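Local coordinates for Alpha/beta hydrolase fold-3 domain protein (Sulfolobus islandicus, PDB 5LK6) that probably hydrolyses carboxylic ester bonds, as a heat-stable lipase or carboxylesterase of the alpha/beta hydrolase fold, at residues Tyr76-Gly81 / Glu88-Leu93; Arg61-Lys66 / Ala96-Cys101; Gly181-Ser184 / Ser188-Glu191; Leu163-Leu168 / Ala227-Gly232; Tyr116-Ala121 / Pro214-Asp219. One frame throughout, in Å; residues are numbered along the deposited sequence.

Interaction 1: Tyr76-Gly81 / Glu88-Leu93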
# COMPACT_ATOMS: atom_id res chain seq x y z
N TYR A 76 13.22 15.09 -0.40
CA TYR A 76 13.55 13.71 -0.09
C TYR A 76 14.82 13.67 0.72
O TYR A 76 15.83 14.12 0.23
CB TYR A 76 13.66 12.81 -1.33
CG TYR A 76 13.61 11.36 -0.90
CD1 TYR A 76 12.41 10.72 -0.67
CD2 TYR A 76 14.78 10.68 -0.58
CE1 TYR A 76 12.37 9.41 -0.23
CE2 TYR A 76 14.74 9.37 -0.12
CZ TYR A 76 13.54 8.74 0.05
OH TYR A 76 13.52 7.43 0.52
N LEU A 77 14.73 13.12 1.94
CA LEU A 77 15.86 12.93 2.86
C LEU A 77 16.25 11.45 2.95
O LEU A 77 15.43 10.63 3.41
CB LEU A 77 15.44 13.41 4.24
CG LEU A 77 14.79 14.81 4.21
CD1 LEU A 77 14.19 15.16 5.58
CD2 LEU A 77 15.78 15.88 3.74
N HIS A 78 17.46 11.09 2.48
CA HIS A 78 17.82 9.67 2.39
C HIS A 78 18.03 9.00 3.75
O HIS A 78 18.34 9.64 4.73
CB HIS A 78 19.10 9.51 1.54
CG HIS A 78 20.35 10.05 2.18
ND1 HIS A 78 21.10 9.31 3.07
CD2 HIS A 78 20.97 11.24 2.06
CE1 HIS A 78 22.12 10.04 3.48
NE2 HIS A 78 22.05 11.22 2.90
N GLY A 79 17.88 7.69 3.80
CA GLY A 79 18.30 6.89 4.99
C GLY A 79 19.77 6.51 5.02
O GLY A 79 20.55 7.00 4.22
N GLY A 80 20.12 5.60 5.92
CA GLY A 80 21.53 5.25 6.20
C GLY A 80 22.03 5.55 7.62
O GLY A 80 23.24 5.77 7.82
N GLY A 81 21.14 5.56 8.61
CA GLY A 81 21.50 5.70 10.01
C GLY A 81 22.19 6.98 10.42
O GLY A 81 22.92 7.03 11.45
N GLU A 88 24.10 10.41 -4.34
CA GLU A 88 24.52 9.55 -5.45
C GLU A 88 23.93 8.17 -5.27
O GLU A 88 23.25 7.66 -6.16
CB GLU A 88 26.05 9.55 -5.67
CG GLU A 88 26.64 10.76 -6.44
CD GLU A 88 26.31 10.82 -8.02
OE1 GLU A 88 25.38 10.12 -8.61
OE2 GLU A 88 27.01 11.64 -8.70
N SER A 89 24.12 7.58 -4.09
CA SER A 89 23.57 6.25 -3.79
C SER A 89 22.03 6.19 -3.86
O SER A 89 21.50 5.15 -4.20
CB SER A 89 24.01 5.75 -2.40
OG SER A 89 23.55 6.57 -1.30
N TYR A 90 21.35 7.30 -3.58
CA TYR A 90 19.88 7.34 -3.60
C TYR A 90 19.26 7.72 -4.95
O TYR A 90 18.01 7.86 -5.08
CB TYR A 90 19.36 8.24 -2.45
CG TYR A 90 19.11 7.38 -1.21
CD1 TYR A 90 20.16 6.76 -0.53
CD2 TYR A 90 17.84 7.14 -0.77
CE1 TYR A 90 19.93 5.96 0.56
CE2 TYR A 90 17.61 6.35 0.33
CZ TYR A 90 18.66 5.76 0.98
OH TYR A 90 18.39 4.98 2.06
N ASP A 91 20.11 7.85 -5.95
CA ASP A 91 19.73 8.42 -7.19
C ASP A 91 18.72 7.49 -7.94
O ASP A 91 17.71 7.98 -8.46
CB ASP A 91 21.00 8.78 -8.00
CG ASP A 91 20.70 9.49 -9.35
OD1 ASP A 91 20.57 10.75 -9.38
OD2 ASP A 91 20.60 8.71 -10.35
N PRO A 92 18.97 6.17 -7.97
CA PRO A 92 17.94 5.30 -8.53
C PRO A 92 16.55 5.39 -7.87
O PRO A 92 15.52 5.44 -8.56
CB PRO A 92 18.53 3.90 -8.38
CG PRO A 92 19.99 4.12 -8.44
CD PRO A 92 20.20 5.42 -7.69
N LEU A 93 16.51 5.42 -6.55
CA LEU A 93 15.23 5.52 -5.89
C LEU A 93 14.56 6.87 -6.16
O LEU A 93 13.35 6.92 -6.35
CB LEU A 93 15.43 5.30 -4.39
CG LEU A 93 14.22 5.46 -3.48
CD1 LEU A 93 13.10 4.51 -3.84
CD2 LEU A 93 14.67 5.23 -2.05
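Tyr-76 OH and, more weakly, Gly-79 N share one acceptor, OD1 of Asp-150, while Tyr-90 OH is hydrogen-bonded to OD2 of the same carboxylate. Asp-150 thus links three residues of the contact and probably fixes both phenol rings. Between the two segments the packing is mainly carbon on ring. His-78 sets its CB over the centre of one face of the Tyr-90 ring, a CH-pi contact with CB 3.4 Å from the centroid and 8° off the normal. Its imidazole is turned away from there, because CG lies between the backbone N and the carbonyl carbon (chi1 69°), and His-78 ND1 donates to Gly-79 O at 2.6 Å. Tyr-76 meets Tyr-90 at about a right angle; Tyr-76 CE2 lies 3.9 Å from Tyr-90 CD2, and Tyr-76 OH 3.6 Å from Leu-93 CD2. His-78 to Gly-81 form the His-Gly-Gly-Gly motif of hormone-sensitive-lipase relatives, whose glycines probably furnish the oxyanion hole. Strand 72-77 leads into this loop and helix 91-101 follows Tyr-90, its N-cap, as the first two elements of a beta-alpha-beta unit completed by strand 104-108. Tyr-76 pairs with that strand and Leu-77 with strand 144-150.

Interaction 2: Arg61-Lys66 / Ala96-Cys101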
# COMPACT_ATOMS: atom_id res chain seq x y z
N ARG A 61 20.18 17.50 -5.02
CA ARG A 61 20.00 17.19 -6.42
C ARG A 61 18.51 17.30 -6.77
O ARG A 61 17.66 16.75 -6.08
CB ARG A 61 20.56 15.82 -6.72
CG ARG A 61 20.20 15.33 -8.12
CD ARG A 61 21.02 14.12 -8.48
NE ARG A 61 22.44 14.46 -8.49
CZ ARG A 61 23.43 13.59 -8.64
NH1 ARG A 61 23.20 12.25 -8.79
NH2 ARG A 61 24.67 14.06 -8.63
N VAL A 62 18.22 18.04 -7.84
CA VAL A 62 16.86 18.33 -8.30
C VAL A 62 16.52 17.47 -9.50
O VAL A 62 17.23 17.45 -10.50
CB VAL A 62 16.69 19.79 -8.64
CG1 VAL A 62 15.22 20.13 -8.79
CG2 VAL A 62 17.34 20.65 -7.55
N TYR A 63 15.46 16.69 -9.36
CA TYR A 63 14.94 15.87 -10.46
C TYR A 63 13.59 16.47 -10.89
O TYR A 63 12.68 16.70 -10.05
CB TYR A 63 14.72 14.44 -9.98
CG TYR A 63 15.89 13.77 -9.35
CD1 TYR A 63 16.23 13.98 -8.01
CD2 TYR A 63 16.63 12.86 -10.06
CE1 TYR A 63 17.30 13.30 -7.41
CE2 TYR A 63 17.70 12.21 -9.50
CZ TYR A 63 18.04 12.42 -8.17
OH TYR A 63 19.11 11.71 -7.65
N LEU A 64 13.47 16.74 -12.19
CA LEU A 64 12.16 17.13 -12.75
C LEU A 64 11.63 15.93 -13.48
O LEU A 64 12.40 15.10 -13.97
CB LEU A 64 12.25 18.30 -13.71
CG LEU A 64 12.91 19.63 -13.32
CD1 LEU A 64 12.93 20.47 -14.59
CD2 LEU A 64 12.23 20.41 -12.18
N PRO A 65 10.31 15.80 -13.53
CA PRO A 65 9.73 14.76 -14.37
C PRO A 65 9.61 15.21 -15.84
O PRO A 65 9.89 16.38 -16.19
CB PRO A 65 8.36 14.57 -13.76
CG PRO A 65 8.01 15.93 -13.21
CD PRO A 65 9.29 16.62 -12.86
N LYS A 66 9.24 14.24 -16.68
CA LYS A 66 9.01 14.47 -18.11
C LYS A 66 7.78 15.31 -18.32
O LYS A 66 7.83 16.27 -19.06
CB LYS A 66 8.93 13.14 -18.86
CG LYS A 66 10.34 12.65 -19.11
CD LYS A 66 10.43 11.37 -19.91
CE LYS A 66 11.77 11.36 -20.64
NZ LYS A 66 12.29 9.99 -20.89
N ALA A 96 13.05 7.05 -9.46
CA ALA A 96 11.85 6.22 -9.50
C ALA A 96 10.68 6.88 -8.81
O ALA A 96 9.55 6.79 -9.28
CB ALA A 96 12.11 4.85 -8.90
N ILE A 97 10.93 7.55 -7.70
CA ILE A 97 9.85 8.34 -7.09
C ILE A 97 9.39 9.47 -8.02
O ILE A 97 8.19 9.68 -8.20
CB ILE A 97 10.30 8.87 -5.74
CG1 ILE A 97 10.42 7.68 -4.81
CG2 ILE A 97 9.36 9.93 -5.21
CD1 ILE A 97 11.13 8.00 -3.54
N THR A 98 10.36 10.15 -8.63
CA THR A 98 10.12 11.27 -9.53
C THR A 98 9.16 10.88 -10.64
O THR A 98 8.12 11.49 -10.81
CB THR A 98 11.43 11.84 -10.11
OG1 THR A 98 12.29 12.20 -9.04
CG2 THR A 98 11.18 13.15 -10.91
N ASN A 99 9.53 9.84 -11.36
CA ASN A 99 8.72 9.31 -12.44
C ASN A 99 7.36 8.77 -11.95
O ASN A 99 6.39 8.92 -12.65
CB ASN A 99 9.56 8.32 -13.27
CG ASN A 99 8.71 7.36 -14.05
OD1 ASN A 99 8.15 6.41 -13.51
ND2 ASN A 99 8.60 7.61 -15.32
N ALA A 100 7.27 8.23 -10.74
CA ALA A 100 5.98 7.86 -10.13
C ALA A 100 5.11 9.00 -9.60
O ALA A 100 3.89 8.84 -9.56
CB ALA A 100 6.16 6.83 -9.01
N CYS A 101 5.69 10.11 -9.14
CA CYS A 101 4.91 11.19 -8.55
C CYS A 101 4.60 12.33 -9.56
O CYS A 101 3.78 13.23 -9.25
CB CYS A 101 5.62 11.76 -7.30
SG CYS A 101 7.12 12.75 -7.64
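Thr-98 meets Tyr-63 at about a right angle, its hydroxyl branch set against the base of the tyrosine and not against the far end of the ring. Thr-98 OG1 lies 3.4 Å from Tyr-63 CB and 3.9 Å from Tyr-63 CG, approaching the ring obliquely. The other branch, the methyl Thr-98 CG2, stands against the backbone where the chain leaves the strand, 3.8 Å from both Leu-64 C and Pro-65 N. One torsion assigns the two roles: with OG1 anti to the carbonyl carbon (chi1 -56°), the hydroxyl can turn back along the helix to hydrogen-bond Cys-94 O, and CG2 is left to meet the chain at Leu-64 and Pro-65. An alanine here removes both branches, which would probably leave Cys-94 O without its hydroxyl mate and open a gap beside the Leu-64 to Pro-65 peptide. The contact packs the C-terminal half of helix 91-101 on the mixed sheet of the alpha/beta hydrolase fold, at strand 57-63, which runs antiparallel to both of its neighbours. Thr-98 also touches Val-105 on the adjoining strand 104-108, so one helix face spans two strands. The Tyr-63 ring leads away from Thr-98 past Cys-94 and Arg-95, and its OH is hydrogen-bonded to Asp-91, near the start of the same helix. Pro-65 comes alongside the methyl with its CB 4.3 Å from Thr-98 CG2, and Tyr-71 packs on the proline too. At the helix end Cys-101 is joined by a disulfide to Cys-103, just before strand 104-108.

Interaction 3: Gly181-Ser184 / Ser188-Glu191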
# COMPACT_ATOMS: atom_id res chain seq x y z
N GLY A 181 12.08 6.89 17.71
CA GLY A 181 12.76 7.17 18.94
C GLY A 181 13.34 5.95 19.58
O GLY A 181 13.42 4.91 18.97
N PHE A 182 13.72 6.12 20.83
CA PHE A 182 14.43 5.12 21.61
C PHE A 182 13.46 4.01 21.89
O PHE A 182 12.39 4.28 22.34
CB PHE A 182 14.96 5.69 22.97
CG PHE A 182 16.00 4.79 23.64
CD1 PHE A 182 16.97 4.06 22.87
CD2 PHE A 182 16.01 4.65 25.02
CE1 PHE A 182 17.90 3.22 23.48
CE2 PHE A 182 16.97 3.83 25.64
CZ PHE A 182 17.91 3.12 24.87
N ASP A 183 13.87 2.76 21.68
CA ASP A 183 13.00 1.62 21.88
C ASP A 183 13.84 0.43 22.32
O ASP A 183 14.55 -0.17 21.47
CB ASP A 183 12.28 1.33 20.56
CG ASP A 183 11.43 0.03 20.60
OD1 ASP A 183 11.06 -0.41 21.73
OD2 ASP A 183 11.08 -0.49 19.48
N SER A 184 13.70 0.08 23.61
CA SER A 184 14.33 -1.10 24.24
C SER A 184 13.33 -2.18 24.59
O SER A 184 13.72 -3.17 25.20
CB SER A 184 15.06 -0.74 25.56
OG SER A 184 15.14 0.65 25.85
N SER A 188 8.62 -6.07 18.06
CA SER A 188 9.40 -6.08 16.85
C SER A 188 10.90 -5.86 17.10
O SER A 188 11.72 -6.52 16.50
CB SER A 188 8.83 -5.12 15.79
OG SER A 188 9.12 -3.80 16.07
N MET A 189 11.28 -4.97 18.02
CA MET A 189 12.72 -4.76 18.26
C MET A 189 13.33 -6.01 18.89
O MET A 189 14.46 -6.34 18.61
CB MET A 189 12.90 -3.54 19.16
CG MET A 189 14.30 -3.22 19.68
SD MET A 189 15.21 -2.55 18.30
CE MET A 189 14.36 -0.98 18.09
N ILE A 190 12.61 -6.65 19.80
CA ILE A 190 13.13 -7.86 20.45
C ILE A 190 13.20 -9.02 19.42
O ILE A 190 14.23 -9.58 19.21
CB ILE A 190 12.30 -8.29 21.69
CG1 ILE A 190 12.27 -7.26 22.85
CG2 ILE A 190 12.79 -9.63 22.21
CD1 ILE A 190 13.54 -6.51 23.06
N GLU A 191 12.08 -9.35 18.78
CA GLU A 191 11.98 -10.54 17.93
C GLU A 191 12.81 -10.49 16.64
O GLU A 191 13.25 -11.50 16.18
CB GLU A 191 10.51 -10.77 17.58
CG GLU A 191 10.15 -12.14 17.04
CD GLU A 191 10.10 -13.26 18.09
OE1 GLU A 191 9.85 -14.48 17.69
OE2 GLU A 191 10.38 -12.90 19.29
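Met-189 folds against Asp-183 where the loop after strand 173-176 of the alpha/beta hydrolase sheet runs into the short helix 187-191. As in hormone-sensitive-lipase relatives, this region probably contributes to the cap over the active site, and Met-189 does lie near, without touching, the presumed catalytic triad. The close part of the contact is van der Waals packing of Met-189 on both the side chain and the backbone carbonyl of Asp-183, the two side chains approaching from opposite directions. Asp-183 extends with CG anti to the backbone N (chi1 174°), which brings Asp-183 OD2 to 3.6 Å from Met-189 CB. Two bends in the methionine, chi2 74° and chi3 69°, curl its methyl back, so that Met-189 CE too stands 3.6 Å from Asp-183 OD2. Gln-249, Pro-245 and Ile-203 close round the methionine from other parts of the fold. The polar end of the aspartate is engaged elsewhere: OD2 is hydrogen-bonded to Ser-186 OG and OD1 to Val-185 N. With an alanine in place of Asp-183, Val-185 N and Ser-186 OG would probably be left without their mate and the methionine methyl set free to turn. The outer side is looser: exposed Ile-190 and Ser-184 barely meet, Ile-190 CD1 being 4.0 Å from Ser-184 O, and both also touch a crystal neighbour. By contrast, Met-189 CG and CE each lie 3.5 Å from Asp-183 O.

Interaction 4: Leu163-Leu168 / Ala227-Gly232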
# COMPACT_ATOMS: atom_id res chain seq x y z
N LEU A 163 9.08 20.71 13.45
CA LEU A 163 9.74 22.01 13.44
C LEU A 163 9.08 23.07 12.54
O LEU A 163 9.29 24.25 12.72
CB LEU A 163 11.18 21.83 12.94
CG LEU A 163 12.17 21.11 13.90
CD1 LEU A 163 13.53 20.88 13.25
CD2 LEU A 163 12.29 21.89 15.19
N SER A 164 8.32 22.61 11.55
CA SER A 164 7.64 23.43 10.58
C SER A 164 6.26 23.84 11.01
O SER A 164 5.68 24.68 10.33
CB SER A 164 7.49 22.68 9.26
OG SER A 164 8.74 22.49 8.64
N LYS A 165 5.73 23.31 12.10
CA LYS A 165 4.39 23.68 12.57
C LYS A 165 4.29 25.20 12.83
O LYS A 165 5.10 25.74 13.54
CB LYS A 165 4.05 22.90 13.84
CG LYS A 165 2.56 22.81 14.16
CD LYS A 165 2.29 22.22 15.54
CE LYS A 165 1.06 22.91 16.12
NZ LYS A 165 0.68 22.35 17.44
N GLY A 166 3.32 25.88 12.20
CA GLY A 166 3.18 27.36 12.27
C GLY A 166 4.23 28.21 11.55
O GLY A 166 4.38 29.40 11.83
N LYS A 167 5.03 27.60 10.68
CA LYS A 167 6.01 28.32 9.88
C LYS A 167 5.85 27.98 8.41
O LYS A 167 6.09 28.82 7.58
CB LYS A 167 7.44 27.92 10.24
CG LYS A 167 7.99 28.24 11.64
CD LYS A 167 9.49 28.65 11.54
CE LYS A 167 10.38 28.26 12.73
NZ LYS A 167 9.65 28.43 14.00
N LEU A 168 5.50 26.74 8.09
CA LEU A 168 5.48 26.22 6.73
C LEU A 168 4.21 25.40 6.58
O LEU A 168 3.93 24.58 7.45
CB LEU A 168 6.67 25.28 6.55
CG LEU A 168 7.94 25.73 5.87
CD1 LEU A 168 8.37 27.10 6.34
CD2 LEU A 168 9.06 24.73 6.10
N ALA A 227 7.37 14.11 21.14
CA ALA A 227 6.88 15.48 20.97
C ALA A 227 5.63 15.64 21.77
O ALA A 227 4.81 14.71 21.87
CB ALA A 227 6.58 15.78 19.51
N GLN A 228 5.49 16.84 22.33
CA GLN A 228 4.45 17.15 23.30
C GLN A 228 3.07 17.22 22.67
O GLN A 228 2.13 16.66 23.18
CB GLN A 228 4.80 18.45 24.05
CG GLN A 228 5.51 18.19 25.38
CD GLN A 228 5.79 19.46 26.17
OE1 GLN A 228 4.96 20.37 26.25
NE2 GLN A 228 6.98 19.54 26.76
N ASP A 229 3.01 17.87 21.52
CA ASP A 229 1.80 18.08 20.74
C ASP A 229 2.04 17.69 19.27
O ASP A 229 2.83 18.35 18.54
CB ASP A 229 1.45 19.60 20.80
CG ASP A 229 0.11 19.95 20.16
OD1 ASP A 229 -0.72 19.06 19.96
OD2 ASP A 229 -0.09 21.14 19.88
N LEU A 230 1.35 16.65 18.83
CA LEU A 230 1.48 16.21 17.43
C LEU A 230 0.40 16.77 16.54
O LEU A 230 0.41 16.51 15.34
CB LEU A 230 1.54 14.69 17.33
CG LEU A 230 2.80 14.09 17.95
CD1 LEU A 230 2.62 12.59 18.15
CD2 LEU A 230 4.05 14.40 17.14
N SER A 231 -0.51 17.56 17.10
CA SER A 231 -1.66 18.12 16.34
C SER A 231 -1.21 19.11 15.26
O SER A 231 -0.11 19.66 15.35
CB SER A 231 -2.68 18.78 17.27
OG SER A 231 -2.14 20.02 17.69
N GLY A 232 -2.05 19.25 14.22
CA GLY A 232 -1.83 20.13 13.07
C GLY A 232 -0.59 19.89 12.27
O GLY A 232 -0.08 20.79 11.66
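Lys-165 and Asp-229 both hold CG anti to the backbone N (chi1 -160° and -173°), which extends each side chain toward the other. The lysine stays straight through its second torsion, bends at the third and arrives about at a right angle to the aspartate. Lys-165 NZ then forms a salt bridge with Asp-229 OD2 at 2.8 Å. Before reaching it the aliphatic part of the lysine passes the backbone of the opposite loop: Lys-165 CD and CE each lie 3.5 Å from Ser-231 O, and Lys-165 CG is 4.2 Å from Gly-232 O. The carboxylate divides its oxygens. While Asp-229 OD2 faces the lysine, Asp-229 OD1 accepts twice from Ser-231: from OG at 2.8 Å on the syn side, and from N at 3.2 Å, well above the carboxylate plane (64°). Both donors come from the same face, and the bond from N closes an Asx turn. Together they probably hold the carboxylate in place for the lysine. The pair bridges two surface loops of the alpha/beta hydrolase fold, one between helix 152-163 and strand 173-176, the other leading to strand 236-241, the parallel neighbour of 173-176 in the sheet. On the lysine side the chain turns at Ser-164, whose O accepts from both Lys-167 N and Leu-168 N. In the other loop, Leu-230 packs on Leu-162 of helix 152-163 and on Tyr-253 and Leu-257 of helix 247-259.

Interaction 5: Tyr116-Ala121 / Pro214-Asp219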
# COMPACT_ATOMS: atom_id res chain seq x y z
N TYR A 116 29.69 15.06 11.54
CA TYR A 116 28.76 16.02 12.08
C TYR A 116 27.73 15.29 12.87
O TYR A 116 26.99 14.41 12.37
CB TYR A 116 28.09 16.89 10.97
CG TYR A 116 29.10 17.57 10.11
CD1 TYR A 116 29.69 18.78 10.51
CD2 TYR A 116 29.54 16.96 8.92
CE1 TYR A 116 30.67 19.40 9.73
CE2 TYR A 116 30.52 17.55 8.14
CZ TYR A 116 31.07 18.76 8.54
OH TYR A 116 32.02 19.31 7.76
N LYS A 117 27.63 15.69 14.11
CA LYS A 117 26.78 15.03 15.09
C LYS A 117 25.42 15.67 15.08
O LYS A 117 25.24 16.76 14.62
CB LYS A 117 27.37 15.20 16.49
CG LYS A 117 28.85 14.82 16.65
CD LYS A 117 29.06 13.33 16.64
CE LYS A 117 30.50 13.00 16.90
NZ LYS A 117 30.81 11.68 16.29
N PHE A 118 24.47 14.97 15.65
CA PHE A 118 23.19 15.50 15.98
C PHE A 118 23.36 16.84 16.72
O PHE A 118 24.24 16.95 17.58
CB PHE A 118 22.46 14.48 16.85
CG PHE A 118 21.19 14.99 17.45
CD1 PHE A 118 21.20 15.65 18.66
CD2 PHE A 118 19.96 14.75 16.81
CE1 PHE A 118 20.01 16.09 19.20
CE2 PHE A 118 18.78 15.21 17.33
CZ PHE A 118 18.80 15.86 18.53
N PRO A 119 22.55 17.86 16.41
CA PRO A 119 21.42 17.84 15.49
C PRO A 119 21.72 18.39 14.08
O PRO A 119 20.83 18.98 13.43
CB PRO A 119 20.45 18.76 16.19
CG PRO A 119 21.34 19.80 16.74
CD PRO A 119 22.58 19.09 17.21
N SER A 120 22.94 18.17 13.58
CA SER A 120 23.34 18.76 12.29
C SER A 120 22.46 18.29 11.11
O SER A 120 21.99 19.13 10.36
CB SER A 120 24.81 18.47 11.94
OG SER A 120 25.68 18.75 13.00
N ALA A 121 22.24 16.99 10.97
CA ALA A 121 21.35 16.46 9.95
C ALA A 121 19.95 17.07 9.99
O ALA A 121 19.30 17.19 8.93
CB ALA A 121 21.24 14.97 10.07
N PRO A 214 23.45 10.56 26.14
CA PRO A 214 22.12 9.90 26.26
C PRO A 214 20.97 10.89 26.30
O PRO A 214 19.87 10.54 25.90
CB PRO A 214 22.25 9.10 27.58
CG PRO A 214 23.72 8.69 27.56
CD PRO A 214 24.41 9.98 27.12
N ALA A 215 21.25 12.10 26.75
CA ALA A 215 20.25 13.16 26.77
C ALA A 215 19.60 13.38 25.38
O ALA A 215 18.44 13.78 25.31
CB ALA A 215 20.83 14.47 27.31
N ASP A 216 20.34 13.11 24.31
CA ASP A 216 19.83 13.34 23.01
C ASP A 216 18.74 12.32 22.68
O ASP A 216 17.87 12.62 21.88
CB ASP A 216 20.94 13.32 21.93
CG ASP A 216 21.89 14.52 22.02
OD1 ASP A 216 21.49 15.56 22.59
OD2 ASP A 216 23.01 14.42 21.44
N LEU A 217 18.75 11.15 23.31
CA LEU A 217 17.67 10.15 23.13
C LEU A 217 16.28 10.70 23.49
O LEU A 217 15.29 10.22 22.97
CB LEU A 217 17.94 8.86 23.91
CG LEU A 217 19.21 8.04 23.56
CD1 LEU A 217 19.61 7.08 24.69
CD2 LEU A 217 19.03 7.27 22.26
N LEU A 218 16.22 11.69 24.36
CA LEU A 218 14.95 12.23 24.85
C LEU A 218 14.56 13.47 24.16
O LEU A 218 13.53 14.02 24.49
CB LEU A 218 15.01 12.54 26.34
CG LEU A 218 15.43 11.32 27.13
CD1 LEU A 218 15.84 11.76 28.54
CD2 LEU A 218 14.36 10.23 27.12
N ASP A 219 15.39 13.93 23.23
CA ASP A 219 15.14 15.17 22.52
C ASP A 219 14.21 14.84 21.33
O ASP A 219 14.44 13.88 20.57
CB ASP A 219 16.49 15.70 22.09
CG ASP A 219 16.43 17.06 21.45
OD1 ASP A 219 15.63 17.33 20.53
OD2 ASP A 219 17.32 17.87 21.80
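Phe-118 packs its ring against the carboxylates of Asp-216 and Asp-219, and across the segments the interaction is van der Waals contact. CG of Phe-118 is anti to the backbone N (chi1 171°), which carries the ring toward both aspartates. Phe-118 CD1 lies 3.5 Å from Asp-216 OD2 and Phe-118 CE1 3.7 Å from Asp-216 CG, the side chains sliding past each other with ring and carboxylate planes 47° apart. Asp-219 comes instead to the ring edge, in plane, its CG 3.9 Å from Phe-118 CZ and the carboxylate plane turned 84° from the ring plane. An edge of weakly positive C-H groups probably suits such an anionic neighbour. Over one ring face sits CB of Pro-119, which follows a cis peptide bond. Charge pairing is directed elsewhere: Asp-216 makes a salt bridge with Arg-212, Asp-219 with Arg-221. Hydrogen bonds shape 116-121 itself, where Lys-117 O accepts from Ser-120 OG at 2.6 Å and from Ser-120 N at 2.9 Å. Phe-118 meets the Tyr-210 ring edge-to-face and is also backbone-bonded to that residue. The contact joins the start of helix 120-133, with Pro-119 at its N-cap, to the loop that leaves helix 200-210 on the way to strand 236-241.

Overall arrangement
From the N terminus, interaction 2 opens first, on strand 57-63, and closes on helix 91-101. Interaction 1 is nested within that loop and uses the same helix; the two touch through the Arg-61 to Glu-88 salt bridge and the packing of Tyr-76 on Ile-97, tying the antiparallel side of the sheet to the unit 72-77, 91-101, 104-108. Farther along, interaction 5 opens ahead of helix 120-133 and interaction 4 after helix 152-163. Interaction 3 closes a short loop inside both. Interaction 5 then closes at 214-219 and interaction 4 at 227-232, so these two cross. Phe-182 packs on Leu-217, joining interactions 3 and 5, whereas interactions 2 and 5 lie on opposite sides of the chain's centre.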